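Cysteine protease (PDB 5HU4) is a class A sortase, a transpeptidase that cleaves the C-terminal sorting signal of surface proteins and links them covalently to the cell wall through a thioester intermediate. Local coordinates at residues A[14-19]-A[56-61]; A[74-79]-A[131-136]; A[86-91]-A[120-125]; A[103-108]-A[124-129]. All coordinates share one frame; numbering follows the deposited sequence.

From the N terminus, contact 1 closes the first loop: it brings 56-61 back onto strand 14-19 after strands 31-33 and 44-48 have been laid down. Contact 2 opens later, at 74-79, and does not close until 131-136. Contacts 3 and 4 are nested inside that loop and both end on strand 119-132, which pairs with strand 78-91 on one side in contact 3 and with strand 105-111 on the other in contact 4; the two contacts share Val-124 and Gly-125. Contact 2 continues the pairing of strands 78-91 and 119-132 at the far end. Phe-59 of contact 1 packs on Leu-108 of contact 4, so the 56-61 loop also meets the hairpin.

Contact 1: residues A[14-19]-A[56-61]; sequences VNLLVF and SMLFGP
Val-14 and Leu-16, alternate residues of strand 14-19, project into a shallow hollow formed by Leu-58, Phe-59 and Pro-61. Leu-16 makes the deeper bump: its CD1 rests on the Leu-58 carbonyl, 3.4 Å from Leu-58 O. Leu-16 CD1 also meets the Phe-59 ring obliquely, 3.8 Å from Phe-59 CD1, while the other branch, CD2, turns to the Leu-58 side chain. Leu-16 CG stands anti to its own carbonyl carbon (chi1 -54°), and the fork spreads over the turn from there. Val-14 fits beside it with both branches engaged. Val-14 CG2 sits against the proline ring, 3.8 Å from Pro-61 CB, and Val-14 CG1 meets the edge of the Phe-59 ring, 4.3 Å from Phe-59 CE1. No hydrogen bond crosses between the segments. Leu-58 and Phe-59 are the central residues of a type II' beta turn from Met-57 to Gly-60, closed by a hydrogen bond from Gly-60 N to Met-57 O of 3.0 Å, and Pro-61 follows it. Leu-58 has the positive phi (52°) of the second residue of such a turn. In the sortase beta-barrel this places the loop following strand 44-48 against the second strand, whose backbone is hydrogen-bonded in turn to strand 3-9 through Leu-16 and Ile-7. Leu-58 also touches the side chain of His-50, the active-site proton donor/acceptor. The CA-CB bond of Phe-59 points away from the strand, yet its ring swings back to form one wall of the hollow, and it touches Leu-108 and Thr-110 of strand 105-111.

Contact 2: residues A[74-79]-A[131-136]; sequences TDLENL and EKLTKE
Leu-79 and Glu-131 form an antiparallel hydrogen-bonded pair, next to the non-hydrogen-bonded pair Asn-78 and Lys-132. In the sortase beta-barrel this is the end of the pairing where strand 78-91 begins and strand 119-132 finishes. Glu-131 N donates to Leu-79 O over 3.1 Å, and Leu-79 N returns a bond to Glu-131 O whose modelled length is doubtfully short. Leu-133 N also bonds Glu-77 O at 3.0 Å, one residue past the last bridge. The turn that holds Glu-77 is braced from within. Asp-75 OD1 accepts both Glu-77 N and Asn-78 N, an Asx turn and Asx motif together, and Thr-74 OG1 accepts Leu-76 N in an ST turn while donating to Asn-78 O at 2.8 Å. Leu-133 carries most of the side-chain packing: with CG anti to its backbone N (chi1 -170°), its fork lies against Thr-74 OG1, Leu-76 CA and Leu-79 CB. Leu-133 CD1 packs on Leu-79 CB at 3.9 Å, and Leu-133 CD2 touches Leu-76 CA at 3.7 Å. Helix 135-141 follows at once, Thr-134 standing at its N-cap position, and its Leu-137 packs on both Leu-79 and Glu-131. Thr-74 and Leu-133 cross at about a right angle, Thr-74 OG1 lying 3.5 Å from Leu-133 CD2.

Contact 3: residues A[86-91]-A[120-125]; sequences ETKTID and RFVAVG
Glu-86 pairs with Val-124 within the antiparallel run of strands 78-91 and 119-132 in the sortase beta-barrel, the N-to-C directions of 86-91 and 120-125 being 149° apart. Its backbone both gives and takes a hydrogen bond with Val-124, and its chain lies alongside the valine, Glu-86 CG resting 3.6 Å from Val-124 CB. Thr-87 looks to the other side of the sheet with Ala-123 and Phe-121, Thr-87 CB 3.7 Å from Phe-121 CZ. Lys-88 returns to the side of Glu-86 and exchanges two backbone bonds with Val-122. Its aliphatic chain runs beside that residue, Lys-88 CG 3.8 Å from Val-122 CB, and continues extended until Lys-88 NZ meets Glu-86 OE2 at 2.8 Å, a salt bridge coming from above the carboxylate plane. Lys-88 O, meanwhile, lies over one face of the Phe-121 ring. With CG anti to the backbone N (chi1 -178°), that ring leans toward the Ala-123 end of its strand and lies alongside Thr-87. The Thr-89 and Phe-121 side chains cross at about a right angle, Thr-89 OG1 3.9 Å from Phe-121 CD2; Thr-89 CG2 lies against Arg-120 O. Ile-90 CD1 reaches Val-122 CG2 at 3.7 Å, and the Ile-90 backbone pairs with Arg-120 in two bonds. Arg-120 then leads away to a salt bridge with Glu-92 and a hydrogen bond to Thr-117 O, passing close beside the active-site Cys-111. Six backbone hydrogen bonds thus fix the register, while the Lys-88 and Glu-86 charges pair beside valines, which should lower the cost of their apolar surroundings.

Contact 4: residues A[103-108]-A[124-129]; sequences DARITL and VGELEK
The beta hairpin of strands 105-111 and 119-132 is joined here at the end remote from its connecting loop. Ile-106 and Gly-125 form the hydrogen-bonded pair: Ile-106 N donates to Gly-125 O at 2.8 Å and Gly-125 N to Ile-106 O at 2.9 Å. Gly-125 has no side chain, and Ile-106 CG2 packs over its backbone, 3.6 Å from Gly-125 O. Leu-127 N adds a bond to Ala-104 O, beside which Ala-104 CB touches Leu-127 CB at 3.6 Å. Arg-105, bent at chi3 (62°), spreads its guanidinium on the side of Val-124 and Glu-126. Val-124 CG1 lies over one face, offset toward the rim, while Asp-103 OD2 sits at the edge in plane, taking Arg-105 NE on its syn lone pair at 2.8 Å. Glu-126 OE2 lies 3.4 Å from Arg-105 NH2 but well out of the guanidinium plane, so only charge acts there. The two carboxylates crowd each other, Asp-103 OD2 standing 2.8 Å from Glu-126 OE1; a shared proton or a raised pKa is possible. The backbone pairing is that of an antiparallel hairpin whose first strand, 105-111, ends at the active-site Cys-111, as in the sortase fold.

Contact 1: residues A[14-19]-A[56-61]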
loop_
_atom_site.group_PDB
_atom_site.type_symbol
_atom_site.label_atom_id
_atom_site.label_comp_id
_atom_site.label_asym_id
_atom_site.label_seq_id
_atom_site.Cartn_x
_atom_site.Cartn_y
_atom_site.Cartn_z
ATOM N N VAL A 14 -5.498 -7.933 3.618
ATOM C CA VAL A 14 -5.503 -6.478 3.701
ATOM C C VAL A 14 -6.462 -5.899 2.669
ATOM O O VAL A 14 -6.338 -6.168 1.477
ATOM C CB VAL A 14 -4.096 -5.884 3.482
ATOM C CG1 VAL A 14 -4.172 -4.372 3.321
ATOM C CG2 VAL A 14 -3.178 -6.255 4.636
ATOM N N ASN A 15 -7.428 -5.116 3.140
ATOM C CA ASN A 15 -8.385 -4.448 2.266
ATOM C C ASN A 15 -8.745 -3.090 2.850
ATOM O O ASN A 15 -9.588 -2.992 3.739
ATOM C CB ASN A 15 -9.639 -5.305 2.078
ATOM C CG ASN A 15 -10.611 -4.708 1.075
ATOM O OD1 ASN A 15 -10.280 -3.769 0.349
ATOM N ND2 ASN A 15 -11.820 -5.253 1.031
ATOM N N LEU A 16 -8.098 -2.043 2.349
ATOM C CA LEU A 16 -8.198 -0.726 2.969
ATOM C C LEU A 16 -8.551 0.380 1.983
ATOM O O LEU A 16 -8.433 0.212 0.769
ATOM C CB LEU A 16 -6.879 -0.379 3.664
ATOM C CG LEU A 16 -6.351 -1.392 4.681
ATOM C CD1 LEU A 16 -4.937 -1.029 5.095
ATOM C CD2 LEU A 16 -7.267 -1.468 5.893
ATOM N N LEU A 17 -8.985 1.513 2.524
ATOM C CA LEU A 17 -9.197 2.716 1.732
ATOM C C LEU A 17 -7.891 3.492 1.633
ATOM O O LEU A 17 -7.080 3.473 2.559
ATOM C CB LEU A 17 -10.289 3.591 2.351
ATOM C CG LEU A 17 -11.708 3.021 2.389
ATOM C CD1 LEU A 17 -12.635 3.960 3.144
ATOM C CD2 LEU A 17 -12.225 2.772 0.981
ATOM N N VAL A 18 -7.682 4.170 0.510
ATOM C CA VAL A 18 -6.481 4.977 0.333
ATOM C C VAL A 18 -6.798 6.455 0.525
ATOM O O VAL A 18 -7.712 6.993 -0.100
ATOM C CB VAL A 18 -5.850 4.766 -1.055
ATOM C CG1 VAL A 18 -4.539 5.529 -1.157
ATOM C CG2 VAL A 18 -5.620 3.285 -1.310
ATOM N N PHE A 19 -6.041 7.106 1.402
ATOM C CA PHE A 19 -6.241 8.519 1.691
ATOM C C PHE A 19 -5.109 9.354 1.111
ATOM O O PHE A 19 -3.993 8.868 0.933
ATOM C CB PHE A 19 -6.348 8.751 3.200
ATOM C CG PHE A 19 -7.576 8.146 3.820
ATOM C CD1 PHE A 19 -7.601 6.808 4.176
ATOM C CD2 PHE A 19 -8.703 8.919 4.050
ATOM C CE1 PHE A 19 -8.728 6.248 4.742
ATOM C CE2 PHE A 19 -9.834 8.364 4.620
ATOM C CZ PHE A 19 -9.847 7.026 4.966
ATOM N N SER A 56 -3.886 -7.477 12.883
ATOM C CA SER A 56 -4.777 -7.637 11.739
ATOM C C SER A 56 -5.202 -6.295 11.148
ATOM O O SER A 56 -5.802 -6.243 10.074
ATOM C CB SER A 56 -6.017 -8.441 12.139
ATOM O OG SER A 56 -6.737 -7.786 13.171
ATOM N N MET A 57 -4.883 -5.213 11.851
ATOM C CA MET A 57 -5.323 -3.881 11.447
ATOM C C MET A 57 -4.369 -3.207 10.465
ATOM O O MET A 57 -3.150 -3.364 10.560
ATOM C CB MET A 57 -5.496 -2.989 12.678
ATOM C CG MET A 57 -6.475 -3.529 13.700
ATOM S SD MET A 57 -8.165 -2.965 13.433
ATOM C CE MET A 57 -8.000 -1.222 13.805
ATOM N N LEU A 58 -4.947 -2.458 9.530
ATOM C CA LEU A 58 -4.201 -1.603 8.604
ATOM C C LEU A 58 -3.082 -2.336 7.860
ATOM O O LEU A 58 -3.342 -3.281 7.117
ATOM C CB LEU A 58 -3.636 -0.396 9.357
ATOM C CG LEU A 58 -4.693 0.471 10.048
ATOM C CD1 LEU A 58 -4.052 1.600 10.841
ATOM C CD2 LEU A 58 -5.687 1.020 9.034
ATOM N N PHE A 59 -1.841 -1.895 8.056
ATOM C CA PHE A 59 -0.707 -2.489 7.351
ATOM C C PHE A 59 0.084 -3.465 8.212
ATOM O O PHE A 59 1.178 -3.881 7.841
ATOM C CB PHE A 59 0.230 -1.401 6.826
ATOM C CG PHE A 59 -0.043 -1.005 5.405
ATOM C CD1 PHE A 59 -1.141 -1.515 4.731
ATOM C CD2 PHE A 59 0.803 -0.136 4.737
ATOM C CE1 PHE A 59 -1.395 -1.155 3.424
ATOM C CE2 PHE A 59 0.554 0.227 3.430
ATOM C CZ PHE A 59 -0.546 -0.283 2.772
ATOM N N GLY A 60 -0.468 -3.814 9.366
ATOM C CA GLY A 60 0.093 -4.865 10.194
ATOM C C GLY A 60 0.384 -6.169 9.463
ATOM O O GLY A 60 1.498 -6.685 9.551
ATOM N N PRO A 61 -0.611 -6.714 8.738
ATOM C CA PRO A 61 -0.420 -8.015 8.081
ATOM C C PRO A 61 0.591 -8.043 6.928
ATOM O O PRO A 61 0.963 -9.139 6.508
ATOM C CB PRO A 61 -1.820 -8.341 7.547
ATOM C CG PRO A 61 -2.745 -7.558 8.401
ATOM C CD PRO A 61 -2.020 -6.285 8.678
#

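Contact 2: residues A[74-79]-A[131-136]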
loop_
_atom_site.group_PDB
_atom_site.type_symbol
_atom_site.label_atom_id
_atom_site.label_comp_id
_atom_site.label_asym_id
_atom_site.label_seq_id
_atom_site.Cartn_x
_atom_site.Cartn_y
_atom_site.Cartn_z
ATOM N N THR A 74 -6.669 0.588 -6.803
ATOM C CA THR A 74 -7.664 1.160 -7.702
ATOM C C THR A 74 -8.038 2.594 -7.340
ATOM O O THR A 74 -8.014 2.988 -6.173
ATOM C CB THR A 74 -8.950 0.303 -7.735
ATOM O OG1 THR A 74 -9.817 0.775 -8.775
ATOM C CG2 THR A 74 -9.680 0.359 -6.399
ATOM N N ASP A 75 -8.364 3.374 -8.366
ATOM C CA ASP A 75 -8.886 4.722 -8.191
ATOM C C ASP A 75 -10.363 4.726 -8.565
ATOM O O ASP A 75 -10.951 5.780 -8.815
ATOM C CB ASP A 75 -8.105 5.728 -9.042
ATOM C CG ASP A 75 -7.917 5.261 -10.478
ATOM O OD1 ASP A 75 -8.602 4.305 -10.898
ATOM O OD2 ASP A 75 -7.082 5.859 -11.190
ATOM N N LEU A 76 -10.933 3.520 -8.600
ATOM C CA LEU A 76 -12.311 3.263 -9.022
ATOM C C LEU A 76 -12.543 3.608 -10.492
ATOM O O LEU A 76 -13.681 3.764 -10.931
ATOM C CB LEU A 76 -13.307 4.015 -8.134
ATOM C CG LEU A 76 -14.053 3.134 -7.128
ATOM C CD1 LEU A 76 -13.095 2.539 -6.108
ATOM C CD2 LEU A 76 -15.163 3.915 -6.439
ATOM N N GLU A 77 -11.456 3.708 -11.249
ATOM C CA GLU A 77 -11.534 3.818 -12.701
ATOM C C GLU A 77 -10.733 2.682 -13.325
ATOM O O GLU A 77 -11.188 2.021 -14.259
ATOM C CB GLU A 77 -11.015 5.174 -13.185
ATOM C CG GLU A 77 -11.859 6.362 -12.746
ATOM C CD GLU A 77 -13.300 6.275 -13.222
ATOM O OE1 GLU A 77 -13.526 5.799 -14.354
ATOM O OE2 GLU A 77 -14.205 6.685 -12.464
ATOM N N ASN A 78 -9.538 2.455 -12.790
ATOM C CA ASN A 78 -8.671 1.383 -13.262
ATOM C C ASN A 78 -8.227 0.459 -12.135
ATOM O O ASN A 78 -8.101 0.880 -10.985
ATOM C CB ASN A 78 -7.440 1.963 -13.961
ATOM C CG ASN A 78 -7.762 2.548 -15.316
ATOM O OD1 ASN A 78 -8.491 1.948 -16.106
ATOM N ND2 ASN A 78 -7.216 3.725 -15.598
ATOM N N LEU A 79 -7.994 -0.804 -12.478
ATOM C CA LEU A 79 -7.436 -1.763 -11.536
ATOM C C LEU A 79 -5.952 -1.955 -11.820
ATOM O O LEU A 79 -5.573 -2.431 -12.890
ATOM C CB LEU A 79 -8.174 -3.100 -11.618
ATOM C CG LEU A 79 -7.559 -4.272 -10.855
ATOM C CD1 LEU A 79 -7.480 -3.963 -9.369
ATOM C CD2 LEU A 79 -8.358 -5.545 -11.095
ATOM N N GLU A 131 -5.955 -2.554 -15.935
ATOM C CA GLU A 131 -7.220 -2.759 -16.632
ATOM C C GLU A 131 -8.364 -1.961 -16.013
ATOM O O GLU A 131 -8.311 -1.581 -14.842
ATOM C CB GLU A 131 -7.576 -4.247 -16.660
ATOM C CG GLU A 131 -7.284 -4.990 -15.367
ATOM C CD GLU A 131 -7.589 -6.472 -15.469
ATOM O OE1 GLU A 131 -6.853 -7.277 -14.860
ATOM O OE2 GLU A 131 -8.565 -6.831 -16.161
ATOM N N LYS A 132 -9.392 -1.709 -16.819
ATOM C CA LYS A 132 -10.567 -0.963 -16.385
ATOM C C LYS A 132 -11.261 -1.674 -15.231
ATOM O O LYS A 132 -11.501 -2.882 -15.294
ATOM C CB LYS A 132 -11.540 -0.780 -17.553
ATOM C CG LYS A 132 -12.181 0.597 -17.632
ATOM C CD LYS A 132 -13.134 0.693 -18.813
ATOM C CE LYS A 132 -14.485 0.079 -18.486
ATOM N NZ LYS A 132 -15.327 1.010 -17.684
ATOM N N LEU A 133 -11.580 -0.931 -14.176
ATOM C CA LEU A 133 -12.276 -1.520 -13.042
ATOM C C LEU A 133 -13.743 -1.761 -13.370
ATOM O O LEU A 133 -14.463 -0.848 -13.772
ATOM C CB LEU A 133 -12.163 -0.636 -11.800
ATOM C CG LEU A 133 -12.662 -1.335 -10.532
ATOM C CD1 LEU A 133 -11.596 -2.272 -9.981
ATOM C CD2 LEU A 133 -13.107 -0.332 -9.477
ATOM N N THR A 134 -14.175 -3.004 -13.200
ATOM C CA THR A 134 -15.569 -3.367 -13.398
ATOM C C THR A 134 -16.196 -3.727 -12.061
ATOM O O THR A 134 -15.496 -3.812 -11.049
ATOM C CB THR A 134 -15.711 -4.546 -14.370
ATOM O OG1 THR A 134 -14.881 -5.628 -13.932
ATOM C CG2 THR A 134 -15.289 -4.135 -15.773
ATOM N N LYS A 135 -17.510 -3.933 -12.054
ATOM C CA LYS A 135 -18.208 -4.317 -10.837
ATOM C C LYS A 135 -17.647 -5.621 -10.281
ATOM O O LYS A 135 -17.395 -5.745 -9.084
ATOM C CB LYS A 135 -19.705 -4.462 -11.102
ATOM C CG LYS A 135 -20.516 -3.208 -10.800
ATOM C CD LYS A 135 -21.795 -3.184 -11.603
ATOM C CE LYS A 135 -22.058 -1.800 -12.159
ATOM N NZ LYS A 135 -20.906 -1.307 -12.966
ATOM N N GLU A 136 -17.432 -6.587 -11.169
ATOM C CA GLU A 136 -16.926 -7.903 -10.785
ATOM C C GLU A 136 -15.521 -7.835 -10.179
ATOM O O GLU A 136 -15.247 -8.492 -9.175
ATOM C CB GLU A 136 -16.940 -8.843 -11.999
ATOM C CG GLU A 136 -16.082 -8.377 -13.161
ATOM C CD GLU A 136 -16.226 -9.245 -14.393
ATOM O OE1 GLU A 136 -16.753 -10.371 -14.272
ATOM O OE2 GLU A 136 -15.806 -8.801 -15.484
#

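Contact 3: residues A[86-91]-A[120-125]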
loop_
_atom_site.group_PDB
_atom_site.type_symbol
_atom_site.label_atom_id
_atom_site.label_comp_id
_atom_site.label_asym_id
_atom_site.label_seq_id
_atom_site.Cartn_x
_atom_site.Cartn_y
_atom_site.Cartn_z
ATOM N N GLU A 86 10.250 -7.381 -3.715
ATOM C CA GLU A 86 11.217 -7.227 -2.635
ATOM C C GLU A 86 10.544 -6.856 -1.314
ATOM O O GLU A 86 9.603 -6.063 -1.272
ATOM C CB GLU A 86 12.284 -6.190 -3.021
ATOM C CG GLU A 86 12.110 -4.801 -2.428
ATOM C CD GLU A 86 13.183 -3.830 -2.890
ATOM O OE1 GLU A 86 13.114 -3.371 -4.051
ATOM O OE2 GLU A 86 14.099 -3.529 -2.093
ATOM N N THR A 87 11.013 -7.485 -0.241
ATOM C CA THR A 87 10.569 -7.175 1.111
ATOM C C THR A 87 11.798 -6.915 1.971
ATOM O O THR A 87 12.762 -7.679 1.926
ATOM C CB THR A 87 9.738 -8.317 1.728
ATOM O OG1 THR A 87 10.523 -9.515 1.764
ATOM C CG2 THR A 87 8.477 -8.566 0.914
ATOM N N LYS A 88 11.772 -5.841 2.751
ATOM C CA LYS A 88 12.954 -5.448 3.506
ATOM C C LYS A 88 12.621 -4.638 4.752
ATOM O O LYS A 88 11.535 -4.070 4.871
ATOM C CB LYS A 88 13.900 -4.645 2.611
ATOM C CG LYS A 88 13.297 -3.354 2.077
ATOM C CD LYS A 88 14.227 -2.671 1.087
ATOM C CE LYS A 88 13.529 -1.518 0.381
ATOM N NZ LYS A 88 14.318 -1.014 -0.776
ATOM N N THR A 89 13.570 -4.599 5.680
ATOM C CA THR A 89 13.467 -3.755 6.862
ATOM C C THR A 89 14.533 -2.668 6.801
ATOM O O THR A 89 15.718 -2.960 6.644
ATOM C CB THR A 89 13.628 -4.565 8.160
ATOM O OG1 THR A 89 12.658 -5.619 8.191
ATOM C CG2 THR A 89 13.437 -3.668 9.375
ATOM N N ILE A 90 14.108 -1.414 6.914
ATOM C CA ILE A 90 15.028 -0.286 6.831
ATOM C C ILE A 90 14.870 0.654 8.021
ATOM O O ILE A 90 13.904 0.557 8.777
ATOM C CB ILE A 90 14.819 0.525 5.537
ATOM C CG1 ILE A 90 13.430 1.168 5.531
ATOM C CG2 ILE A 90 14.999 -0.361 4.314
ATOM C CD1 ILE A 90 13.218 2.153 4.400
ATOM N N ASP A 91 15.827 1.565 8.180
ATOM C CA ASP A 91 15.717 2.616 9.182
ATOM C C ASP A 91 14.807 3.716 8.646
ATOM O O ASP A 91 14.761 3.950 7.437
ATOM C CB ASP A 91 17.096 3.175 9.542
ATOM C CG ASP A 91 17.055 4.103 10.742
ATOM O OD1 ASP A 91 16.895 5.327 10.545
ATOM O OD2 ASP A 91 17.184 3.609 11.882
ATOM N N ARG A 120 11.487 0.415 9.771
ATOM C CA ARG A 120 10.313 0.265 8.921
ATOM C C ARG A 120 10.395 -1.007 8.091
ATOM O O ARG A 120 11.470 -1.378 7.618
ATOM C CB ARG A 120 10.166 1.473 7.992
ATOM C CG ARG A 120 10.032 2.808 8.700
ATOM C CD ARG A 120 8.670 2.955 9.355
ATOM N NE ARG A 120 8.585 4.173 10.153
ATOM C CZ ARG A 120 8.988 4.268 11.416
ATOM N NH1 ARG A 120 9.504 3.213 12.033
ATOM N NH2 ARG A 120 8.872 5.418 12.065
ATOM N N PHE A 121 9.260 -1.677 7.916
ATOM C CA PHE A 121 9.186 -2.789 6.978
ATOM C C PHE A 121 8.688 -2.268 5.637
ATOM O O PHE A 121 7.707 -1.525 5.578
ATOM C CB PHE A 121 8.272 -3.900 7.496
ATOM C CG PHE A 121 8.189 -5.093 6.581
ATOM C CD1 PHE A 121 7.212 -5.169 5.600
ATOM C CD2 PHE A 121 9.093 -6.138 6.700
ATOM C CE1 PHE A 121 7.138 -6.263 4.756
ATOM C CE2 PHE A 121 9.021 -7.234 5.859
ATOM C CZ PHE A 121 8.042 -7.297 4.888
ATOM N N VAL A 122 9.369 -2.656 4.563
ATOM C CA VAL A 122 9.025 -2.171 3.233
ATOM C C VAL A 122 8.739 -3.318 2.270
ATOM O O VAL A 122 9.492 -4.291 2.206
ATOM C CB VAL A 122 10.149 -1.294 2.649
ATOM C CG1 VAL A 122 9.726 -0.708 1.312
ATOM C CG2 VAL A 122 10.513 -0.186 3.620
ATOM N N ALA A 123 7.644 -3.196 1.528
ATOM C CA ALA A 123 7.304 -4.159 0.490
ATOM C C ALA A 123 7.144 -3.447 -0.851
ATOM O O ALA A 123 6.299 -2.561 -0.997
ATOM C CB ALA A 123 6.034 -4.910 0.852
ATOM N N VAL A 124 7.962 -3.836 -1.824
ATOM C CA VAL A 124 7.917 -3.235 -3.152
ATOM C C VAL A 124 7.326 -4.207 -4.168
ATOM O O VAL A 124 7.693 -5.384 -4.205
ATOM C CB VAL A 124 9.323 -2.797 -3.619
ATOM C CG1 VAL A 124 9.313 -2.411 -5.094
ATOM C CG2 VAL A 124 9.833 -1.647 -2.763
ATOM N N GLY A 125 6.400 -3.712 -4.984
ATOM C CA GLY A 125 5.794 -4.522 -6.023
ATOM C C GLY A 125 5.824 -3.836 -7.375
ATOM O O GLY A 125 5.454 -2.669 -7.493
#

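Contact 4: residues A[103-108]-A[124-129]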
loop_
_atom_site.group_PDB
_atom_site.type_symbol
_atom_site.label_atom_id
_atom_site.label_comp_id
_atom_site.label_asym_id
_atom_site.label_seq_id
_atom_site.Cartn_x
_atom_site.Cartn_y
_atom_site.Cartn_z
ATOM N N ASP A 103 10.525 2.850 -13.305
ATOM C CA ASP A 103 9.662 1.680 -13.363
ATOM C C ASP A 103 8.373 1.939 -12.593
ATOM O O ASP A 103 8.376 2.647 -11.584
ATOM C CB ASP A 103 10.379 0.457 -12.792
ATOM C CG ASP A 103 10.800 0.653 -11.346
ATOM O OD1 ASP A 103 11.719 1.464 -11.095
ATOM O OD2 ASP A 103 10.210 0.003 -10.459
ATOM N N ALA A 104 7.270 1.375 -13.072
ATOM C CA ALA A 104 6.003 1.477 -12.361
ATOM C C ALA A 104 6.003 0.517 -11.176
ATOM O O ALA A 104 6.123 -0.697 -11.351
ATOM C CB ALA A 104 4.840 1.185 -13.291
ATOM N N ARG A 105 5.878 1.062 -9.971
ATOM C CA ARG A 105 5.954 0.248 -8.764
ATOM C C ARG A 105 5.084 0.790 -7.637
ATOM O O ARG A 105 4.713 1.965 -7.633
ATOM C CB ARG A 105 7.400 0.152 -8.280
ATOM C CG ARG A 105 8.000 1.497 -7.910
ATOM C CD ARG A 105 9.239 1.341 -7.047
ATOM N NE ARG A 105 10.307 0.628 -7.739
ATOM C CZ ARG A 105 11.391 0.148 -7.139
ATOM N NH1 ARG A 105 11.551 0.306 -5.832
ATOM N NH2 ARG A 105 12.314 -0.489 -7.845
ATOM N N ILE A 106 4.766 -0.079 -6.682
ATOM C CA ILE A 106 4.086 0.334 -5.463
ATOM C C ILE A 106 4.997 0.053 -4.270
ATOM O O ILE A 106 5.729 -0.938 -4.253
ATOM C CB ILE A 106 2.722 -0.380 -5.291
ATOM C CG1 ILE A 106 1.906 0.272 -4.171
ATOM C CG2 ILE A 106 2.909 -1.872 -5.042
ATOM C CD1 ILE A 106 0.530 -0.330 -3.987
ATOM N N THR A 107 4.974 0.944 -3.284
ATOM C CA THR A 107 5.841 0.810 -2.122
ATOM C C THR A 107 5.045 0.890 -0.825
ATOM O O THR A 107 4.595 1.963 -0.427
ATOM C CB THR A 107 6.938 1.892 -2.112
ATOM O OG1 THR A 107 7.668 1.845 -3.345
ATOM C CG2 THR A 107 7.894 1.674 -0.951
ATOM N N LEU A 108 4.876 -0.253 -0.169
ATOM C CA LEU A 108 4.119 -0.317 1.074
ATOM C C LEU A 108 5.044 -0.163 2.277
ATOM O O LEU A 108 6.034 -0.884 2.407
ATOM C CB LEU A 108 3.343 -1.632 1.165
ATOM C CG LEU A 108 2.453 -1.958 -0.037
ATOM C CD1 LEU A 108 1.553 -3.145 0.267
ATOM C CD2 LEU A 108 1.633 -0.743 -0.439
ATOM N N VAL A 124 7.962 -3.836 -1.824
ATOM C CA VAL A 124 7.917 -3.235 -3.152
ATOM C C VAL A 124 7.326 -4.207 -4.168
ATOM O O VAL A 124 7.693 -5.384 -4.205
ATOM C CB VAL A 124 9.323 -2.797 -3.619
ATOM C CG1 VAL A 124 9.313 -2.411 -5.094
ATOM C CG2 VAL A 124 9.833 -1.647 -2.763
ATOM N N GLY A 125 6.400 -3.712 -4.984
ATOM C CA GLY A 125 5.794 -4.522 -6.023
ATOM C C GLY A 125 5.824 -3.836 -7.375
ATOM O O GLY A 125 5.454 -2.669 -7.493
ATOM N N GLU A 126 6.268 -4.562 -8.396
ATOM C CA GLU A 126 6.310 -4.031 -9.754
ATOM C C GLU A 126 4.959 -4.188 -10.446
ATOM O O GLU A 126 4.283 -5.206 -10.279
ATOM C CB GLU A 126 7.400 -4.730 -10.570
ATOM C CG GLU A 126 8.801 -4.588 -9.996
ATOM C CD GLU A 126 9.328 -3.172 -10.087
ATOM O OE1 GLU A 126 8.942 -2.451 -11.033
ATOM O OE2 GLU A 126 10.131 -2.778 -9.216
ATOM N N LEU A 127 4.570 -3.179 -11.221
ATOM C CA LEU A 127 3.312 -3.225 -11.957
ATOM C C LEU A 127 3.355 -4.326 -13.007
ATOM O O LEU A 127 4.317 -4.431 -13.770
ATOM C CB LEU A 127 3.016 -1.876 -12.613
ATOM C CG LEU A 127 1.667 -1.735 -13.324
ATOM C CD1 LEU A 127 0.516 -1.773 -12.327
ATOM C CD2 LEU A 127 1.623 -0.456 -14.150
ATOM N N GLU A 128 2.313 -5.149 -13.038
ATOM C CA GLU A 128 2.290 -6.297 -13.933
ATOM C C GLU A 128 1.225 -6.124 -15.015
ATOM O O GLU A 128 1.425 -6.530 -16.164
ATOM C CB GLU A 128 2.068 -7.584 -13.130
ATOM C CG GLU A 128 1.174 -8.621 -13.789
ATOM C CD GLU A 128 1.031 -9.878 -12.951
ATOM O OE1 GLU A 128 1.542 -9.897 -11.811
ATOM O OE2 GLU A 128 0.410 -10.851 -13.429
ATOM N N LYS A 129 0.105 -5.503 -14.651
ATOM C CA LYS A 129 -0.943 -5.197 -15.622
ATOM C C LYS A 129 -1.887 -4.102 -15.127
ATOM O O LYS A 129 -2.008 -3.863 -13.924
ATOM C CB LYS A 129 -1.743 -6.456 -15.961
ATOM C CG LYS A 129 -2.829 -6.797 -14.956
ATOM C CD LYS A 129 -3.391 -8.186 -15.211
ATOM C CE LYS A 129 -2.345 -9.254 -14.939
ATOM N NZ LYS A 129 -2.936 -10.620 -14.910
#